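Local atomic coordinates of glucose-6-phosphate isomerase (Thermus thermophilus, PDB entry 1ZZG), a protein that probably catalyses the reversible isomerisation of glucose 6-phosphate to fructose 6-phosphate, a step of glycolysis and gluconeogenesis. Residues 267-272 with 394-399; 263-268 with 279-284. All blocks are in the same frame, centred on the assembly; numbering follows the deposited sequence.

In the fold
Helix 257-269 comes first in the chain and supplies both contacts. Contact 2 closes the short loop: after the helix the chain makes edge strand 271-272, turns, and returns along strand 278-287, whose residues 279-284 pack against 263-268. Contact 1 spans a longer excursion, in which 121 residues separate 267-272 from the loop 394-399 between helices 371-391 and 403-414. The two closures cross rather than nest, since 279-284 falls inside the span of contact 1 while 263-268 starts ahead of it; E267 and S268 are common to both. Their centres are 9 Å apart, and they meet where K271 and V279 pair in the sheet. Together they tie the helix to the sheet and the chain's C-terminal part.

Contact 1. Residues 267-272 with 394-399; sequences ESLGKV and VNAFDQ
K271 drives its ammonium group into the loop 394-399 of this phosphoglucose isomerase fold, just past the end of helix 257-269. NZ donates to N395 O at 2.7 Å, in the carbonyl plane, and to D398 O at 2.8 Å, where it sits above that plane. A weaker salt bridge runs from NZ to D398 OD1 at 3.3 Å. On its own side NZ bonds S268 O at 2.9 Å and E267 O, its three N-H shared among five oxygens with E267 O and D398 OD1 the weak partners. Bends at chi2 (-83°) and chi4 (52°) fold the chain back toward the helix end. A methionine here would probably leave N395 O, D398 O and S268 O without this donor and D398 without its salt-bridge partner. Alongside, K271 CB packs on V394 CB, and L269 CD2 touches V394 CG2 at 4.1 Å. Further out, R187 makes a salt bridge with E267 OE2, which also accepts from Q263 NE2, and hydrogen bonds with S268 OG, which donates to L264 O, and Q399 OE1, joining the predicted proton donor E267 to the same loop. An Asx turn fixes the loop's bend, with F397 N donating to N395 OD1 at 2.9 Å.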
ATOM      1  N   GLU A 267       7.887   1.490  13.748  1.00 22.35           N
ATOM      2  CA  GLU A 267       9.079   2.230  14.135  1.00 22.98           C
ATOM      3  C   GLU A 267       9.101   2.642  15.603  1.00 23.96           C
ATOM      4  O   GLU A 267      10.168   2.727  16.210  1.00 22.84           O
ATOM      5  CB  GLU A 267       9.235   3.462  13.240  1.00 26.28           C
ATOM      6  CG  GLU A 267      10.674   3.769  12.892  1.00 29.68           C
ATOM      7  CD  GLU A 267      10.810   4.770  11.760  1.00 30.70           C
ATOM      8  OE1 GLU A 267      11.499   4.447  10.769  1.00 30.65           O
ATOM      9  OE2 GLU A 267      10.238   5.877  11.860  1.00 26.86           O
ATOM     10  N   SER A 268       7.928   2.893  16.177  1.00 23.24           N
ATOM     11  CA  SER A 268       7.849   3.305  17.574  1.00 24.21           C
ATOM     12  C   SER A 268       8.007   2.154  18.569  1.00 24.42           C
ATOM     13  O   SER A 268       8.770   2.258  19.533  1.00 24.15           O
ATOM     14  CB  SER A 268       6.513   4.005  17.859  1.00 23.20           C
ATOM     15  OG  SER A 268       6.376   5.212  17.128  1.00 25.09           O
ATOM     16  N   LEU A 269       7.299   1.056  18.321  1.00 24.01           N
ATOM     17  CA  LEU A 269       7.303  -0.080  19.235  1.00 24.21           C
ATOM     18  C   LEU A 269       8.174  -1.296  18.890  1.00 25.54           C
ATOM     19  O   LEU A 269       8.317  -2.207  19.712  1.00 26.82           O
ATOM     20  CB  LEU A 269       5.849  -0.504  19.468  1.00 23.45           C
ATOM     21  CG  LEU A 269       4.966   0.694  19.868  1.00 23.28           C
ATOM     22  CD1 LEU A 269       3.490   0.302  19.906  1.00 23.69           C
ATOM     23  CD2 LEU A 269       5.425   1.222  21.226  1.00 22.94           C
ATOM     24  N   GLY A 270       8.740  -1.327  17.684  1.00 24.41           N
ATOM     25  CA  GLY A 270       9.617  -2.428  17.305  1.00 25.24           C
ATOM     26  C   GLY A 270      10.952  -2.064  17.924  1.00 25.74           C
ATOM     27  O   GLY A 270      11.841  -1.518  17.263  1.00 24.05           O
ATOM     28  N   LYS A 271      11.093  -2.373  19.207  1.00 25.74           N
ATOM     29  CA  LYS A 271      12.292  -1.985  19.940  1.00 26.28           C
ATOM     30  C   LYS A 271      12.788  -3.014  20.942  1.00 27.21           C
ATOM     31  O   LYS A 271      12.131  -4.017  21.202  1.00 27.74           O
ATOM     32  CB  LYS A 271      11.995  -0.694  20.714  1.00 25.58           C
ATOM     33  CG  LYS A 271      11.599   0.499  19.856  1.00 24.08           C
ATOM     34  CD  LYS A 271      12.835   1.201  19.304  1.00 24.84           C
ATOM     35  CE  LYS A 271      12.451   2.285  18.307  1.00 22.66           C
ATOM     36  NZ  LYS A 271      11.442   3.213  18.881  1.00 23.15           N
ATOM     37  N   VAL A 272      13.958  -2.726  21.504  1.00 26.76           N
ATOM     38  CA  VAL A 272      14.553  -3.550  22.545  1.00 29.17           C
ATOM     39  C   VAL A 272      14.074  -2.874  23.827  1.00 28.65           C
ATOM     40  O   VAL A 272      14.348  -1.685  24.037  1.00 29.11           O
ATOM     41  CB  VAL A 272      16.092  -3.489  22.519  1.00 29.50           C
ATOM     42  CG1 VAL A 272      16.656  -4.305  23.670  1.00 31.39           C
ATOM     43  CG2 VAL A 272      16.615  -4.011  21.190  1.00 30.67           C
ATOM     44  N   VAL A 394       9.640   0.643  26.369  1.00 26.70           N
ATOM     45  CA  VAL A 394      10.550   0.931  25.274  1.00 25.59           C
ATOM     46  C   VAL A 394      10.544   2.425  25.030  1.00 25.76           C
ATOM     47  O   VAL A 394       9.673   3.143  25.529  1.00 25.98           O
ATOM     48  CB  VAL A 394      10.104   0.240  23.965  1.00 25.64           C
ATOM     49  CG1 VAL A 394      10.186  -1.273  24.108  1.00 24.39           C
ATOM     50  CG2 VAL A 394       8.686   0.665  23.620  1.00 25.07           C
ATOM     51  N   ASN A 395      11.535   2.883  24.278  1.00 25.61           N
ATOM     52  CA  ASN A 395      11.638   4.283  23.904  1.00 25.89           C
ATOM     53  C   ASN A 395      10.878   4.324  22.579  1.00 25.72           C
ATOM     54  O   ASN A 395      11.380   3.875  21.545  1.00 25.70           O
ATOM     55  CB  ASN A 395      13.099   4.676  23.680  1.00 25.58           C
ATOM     56  CG  ASN A 395      13.258   6.141  23.328  1.00 25.94           C
ATOM     57  OD1 ASN A 395      12.307   6.792  22.886  1.00 25.59           O
ATOM     58  ND2 ASN A 395      14.464   6.669  23.512  1.00 25.55           N
ATOM     59  N   ALA A 396       9.659   4.842  22.619  1.00 23.97           N
ATOM     60  CA  ALA A 396       8.821   4.905  21.426  1.00 23.51           C
ATOM     61  C   ALA A 396       9.154   6.069  20.504  1.00 24.57           C
ATOM     62  O   ALA A 396       8.523   6.236  19.457  1.00 24.09           O
ATOM     63  CB  ALA A 396       7.356   4.994  21.846  1.00 24.41           C
ATOM     64  N   PHE A 397      10.170   6.845  20.859  1.00 23.35           N
ATOM     65  CA  PHE A 397      10.479   8.031  20.079  1.00 25.00           C
ATOM     66  C   PHE A 397      11.805   8.106  19.337  1.00 25.68           C
ATOM     67  O   PHE A 397      12.141   9.148  18.765  1.00 26.14           O
ATOM     68  CB  PHE A 397      10.273   9.239  20.995  1.00 24.05           C
ATOM     69  CG  PHE A 397       8.938   9.216  21.698  1.00 24.80           C
ATOM     70  CD1 PHE A 397       7.759   9.395  20.980  1.00 25.51           C
ATOM     71  CD2 PHE A 397       8.852   8.909  23.055  1.00 24.53           C
ATOM     72  CE1 PHE A 397       6.512   9.267  21.597  1.00 24.56           C
ATOM     73  CE2 PHE A 397       7.605   8.777  23.686  1.00 24.82           C
ATOM     74  CZ  PHE A 397       6.434   8.955  22.953  1.00 24.67           C
ATOM     75  N   ASP A 398      12.552   7.009  19.331  1.00 25.83           N
ATOM     76  CA  ASP A 398      13.817   6.980  18.610  1.00 26.35           C
ATOM     77  C   ASP A 398      13.778   5.835  17.596  1.00 26.51           C
ATOM     78  O   ASP A 398      12.754   5.168  17.455  1.00 25.84           O
ATOM     79  CB  ASP A 398      15.007   6.844  19.579  1.00 27.86           C
ATOM     80  CG  ASP A 398      15.061   5.499  20.274  1.00 28.04           C
ATOM     81  OD1 ASP A 398      14.140   4.682  20.099  1.00 27.96           O
ATOM     82  OD2 ASP A 398      16.046   5.261  21.002  1.00 32.65           O
ATOM     83  N   GLN A 399      14.874   5.617  16.879  1.00 26.76           N
ATOM     84  CA  GLN A 399      14.907   4.557  15.877  1.00 26.63           C
ATOM     85  C   GLN A 399      16.335   4.081  15.620  1.00 26.09           C
ATOM     86  O   GLN A 399      16.883   4.279  14.532  1.00 24.78           O
ATOM     87  CB  GLN A 399      14.255   5.052  14.577  1.00 26.09           C
ATOM     88  CG  GLN A 399      14.704   6.434  14.094  1.00 27.28           C
ATOM     89  CD  GLN A 399      14.202   7.584  14.964  1.00 29.77           C
ATOM     90  OE1 GLN A 399      13.010   7.688  15.264  1.00 27.66           O
ATOM     91  NE2 GLN A 399      15.116   8.464  15.359  1.00 30.65           N
TER
HETATM   92  O   HOH W   1      13.649   1.059  23.552  1.00 27.15           O

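Contact 2. Residues 263-268 with 279-284; sequences QLHDES and VGTTAV
H265 and D266 reach strand 282-284 and the T281 before it by different torsions. H265 has CG anti to the backbone N (chi1 -177°), which carries the ring out toward T281. D266 has CG beside its backbone N, and this brings OD1 to the strand. At the far end of the imidazole, NE2 lies 2.7 Å from T281 OG1 in a hydrogen bond that either group could donate. OG1 meets the ring at its edge, near the plane, so the bond lies roughly along the direction of the nitrogen rather than over a face. D266 OD1 accepts from A283 N at 3.2 Å through its syn lone pair, and an N-H...O angle of 160° makes that bond fairly straight. The same oxygen approaches A283 CB to 3.3 Å. D266 OD1 and H265 CD2 both come to the same side of the A283 methyl, the latter at 3.7 Å on an oblique approach, and OD1 also sits at the edge of the imidazole, in its plane.

All five touching residues are buried, so these two bonds give the imidazole nitrogen, the threonine hydroxyl and a strand N-H partners inside the protein. F261 and H245 add further ring contacts to H265. The helix and strand axes pass 7.8 Å apart and run nearly antiparallel, at 167°. Strand 278-287 lies parallel to 244-249 in the sheet, so the helix is the connecting element of a beta-alpha-beta crossover, as expected for an alpha/beta SIS domain.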
ATOM      1  N   GLN A 263       4.097   2.843   9.895  1.00 22.86           N
ATOM      2  CA  GLN A 263       5.354   3.448  10.329  1.00 22.75           C
ATOM      3  C   GLN A 263       5.237   3.869  11.789  1.00 22.43           C
ATOM      4  O   GLN A 263       6.153   3.657  12.583  1.00 22.74           O
ATOM      5  CB  GLN A 263       5.730   4.695   9.517  1.00 25.00           C
ATOM      6  CG  GLN A 263       6.834   5.488  10.226  1.00 25.99           C
ATOM      7  CD  GLN A 263       7.349   6.687   9.458  1.00 31.52           C
ATOM      8  OE1 GLN A 263       6.599   7.365   8.767  1.00 34.62           O
ATOM      9  NE2 GLN A 263       8.641   6.971   9.603  1.00 31.61           N
ATOM     10  N   LEU A 264       4.119   4.497  12.135  1.00 22.78           N
ATOM     11  CA  LEU A 264       3.911   4.946  13.507  1.00 21.83           C
ATOM     12  C   LEU A 264       4.052   3.781  14.485  1.00 22.32           C
ATOM     13  O   LEU A 264       4.789   3.862  15.468  1.00 21.89           O
ATOM     14  CB  LEU A 264       2.518   5.558  13.666  1.00 22.57           C
ATOM     15  CG  LEU A 264       2.162   5.926  15.114  1.00 23.57           C
ATOM     16  CD1 LEU A 264       3.073   7.057  15.591  1.00 22.44           C
ATOM     17  CD2 LEU A 264       0.703   6.332  15.217  1.00 21.49           C
ATOM     18  N   HIS A 265       3.338   2.697  14.206  1.00 23.22           N
ATOM     19  CA  HIS A 265       3.354   1.524  15.074  1.00 22.16           C
ATOM     20  C   HIS A 265       4.690   0.773  15.090  1.00 22.02           C
ATOM     21  O   HIS A 265       5.300   0.591  16.149  1.00 21.61           O
ATOM     22  CB  HIS A 265       2.236   0.566  14.658  1.00 21.91           C
ATOM     23  CG  HIS A 265       2.126  -0.644  15.531  1.00 23.75           C
ATOM     24  ND1 HIS A 265       1.501  -0.620  16.760  1.00 24.38           N
ATOM     25  CD2 HIS A 265       2.583  -1.907  15.364  1.00 22.52           C
ATOM     26  CE1 HIS A 265       1.577  -1.820  17.312  1.00 24.83           C
ATOM     27  NE2 HIS A 265       2.228  -2.620  16.484  1.00 22.82           N
ATOM     28  N   ASP A 266       5.126   0.337  13.913  1.00 21.51           N
ATOM     29  CA  ASP A 266       6.372  -0.415  13.742  1.00 22.85           C
ATOM     30  C   ASP A 266       7.632   0.287  14.251  1.00 22.51           C
ATOM     31  O   ASP A 266       8.366  -0.259  15.063  1.00 22.94           O
ATOM     32  CB  ASP A 266       6.583  -0.741  12.259  1.00 21.46           C
ATOM     33  CG  ASP A 266       5.732  -1.900  11.774  1.00 23.31           C
ATOM     34  OD1 ASP A 266       4.760  -2.279  12.462  1.00 22.67           O
ATOM     35  OD2 ASP A 266       6.041  -2.425  10.678  1.00 25.23           O
ATOM     36  N   GLU A 267       7.887   1.490  13.748  1.00 22.35           N
ATOM     37  CA  GLU A 267       9.079   2.230  14.135  1.00 22.98           C
ATOM     38  C   GLU A 267       9.101   2.642  15.603  1.00 23.96           C
ATOM     39  O   GLU A 267      10.168   2.727  16.210  1.00 22.84           O
ATOM     40  CB  GLU A 267       9.235   3.462  13.240  1.00 26.28           C
ATOM     41  CG  GLU A 267      10.674   3.769  12.892  1.00 29.68           C
ATOM     42  CD  GLU A 267      10.810   4.770  11.760  1.00 30.70           C
ATOM     43  OE1 GLU A 267      11.499   4.447  10.769  1.00 30.65           O
ATOM     44  OE2 GLU A 267      10.238   5.877  11.860  1.00 26.86           O
ATOM     45  N   SER A 268       7.928   2.893  16.177  1.00 23.24           N
ATOM     46  CA  SER A 268       7.849   3.305  17.574  1.00 24.21           C
ATOM     47  C   SER A 268       8.007   2.154  18.569  1.00 24.42           C
ATOM     48  O   SER A 268       8.770   2.258  19.533  1.00 24.15           O
ATOM     49  CB  SER A 268       6.513   4.005  17.859  1.00 23.20           C
ATOM     50  OG  SER A 268       6.376   5.212  17.128  1.00 25.09           O
ATOM     51  N   VAL A 279      10.867  -6.544  21.338  1.00 30.94           N
ATOM     52  CA  VAL A 279       9.415  -6.517  21.405  1.00 29.49           C
ATOM     53  C   VAL A 279       8.813  -5.803  20.205  1.00 28.93           C
ATOM     54  O   VAL A 279       9.532  -5.222  19.388  1.00 27.41           O
ATOM     55  CB  VAL A 279       8.919  -5.840  22.707  1.00 31.39           C
ATOM     56  CG1 VAL A 279       9.545  -6.533  23.915  1.00 31.76           C
ATOM     57  CG2 VAL A 279       9.249  -4.355  22.697  1.00 28.42           C
ATOM     58  N   GLY A 280       7.490  -5.868  20.099  1.00 28.51           N
ATOM     59  CA  GLY A 280       6.792  -5.215  19.001  1.00 29.20           C
ATOM     60  C   GLY A 280       5.978  -6.168  18.143  1.00 28.91           C
ATOM     61  O   GLY A 280       6.370  -7.321  17.932  1.00 29.71           O
ATOM     62  N   THR A 281       4.835  -5.698  17.656  1.00 26.94           N
ATOM     63  CA  THR A 281       3.993  -6.518  16.802  1.00 25.30           C
ATOM     64  C   THR A 281       4.085  -5.964  15.386  1.00 25.44           C
ATOM     65  O   THR A 281       4.405  -4.792  15.188  1.00 26.32           O
ATOM     66  CB  THR A 281       2.521  -6.518  17.269  1.00 26.13           C
ATOM     67  OG1 THR A 281       2.005  -5.182  17.247  1.00 27.04           O
ATOM     68  CG2 THR A 281       2.412  -7.085  18.690  1.00 25.71           C
ATOM     69  N   THR A 282       3.815  -6.816  14.406  1.00 25.11           N
ATOM     70  CA  THR A 282       3.880  -6.418  13.012  1.00 24.71           C
ATOM     71  C   THR A 282       2.565  -5.835  12.511  1.00 23.95           C
ATOM     72  O   THR A 282       1.570  -6.550  12.380  1.00 23.51           O
ATOM     73  CB  THR A 282       4.269  -7.618  12.133  1.00 25.03           C
ATOM     74  OG1 THR A 282       5.491  -8.182  12.626  1.00 24.02           O
ATOM     75  CG2 THR A 282       4.466  -7.174  10.676  1.00 25.36           C
ATOM     76  N   ALA A 283       2.565  -4.532  12.238  1.00 22.99           N
ATOM     77  CA  ALA A 283       1.377  -3.862  11.728  1.00 21.57           C
ATOM     78  C   ALA A 283       1.223  -4.213  10.248  1.00 21.21           C
ATOM     79  O   ALA A 283       2.172  -4.084   9.470  1.00 21.69           O
ATOM     80  CB  ALA A 283       1.499  -2.350  11.899  1.00 21.63           C
ATOM     81  N   VAL A 284       0.025  -4.654   9.875  1.00 22.18           N
ATOM     82  CA  VAL A 284      -0.281  -5.039   8.500  1.00 22.29           C
ATOM     83  C   VAL A 284      -1.403  -4.147   7.982  1.00 22.93           C
ATOM     84  O   VAL A 284      -2.501  -4.135   8.536  1.00 23.70           O
ATOM     85  CB  VAL A 284      -0.729  -6.521   8.429  1.00 22.37           C
ATOM     86  CG1 VAL A 284      -1.058  -6.904   6.995  1.00 23.58           C
ATOM     87  CG2 VAL A 284       0.366  -7.419   8.972  1.00 22.68           C
TER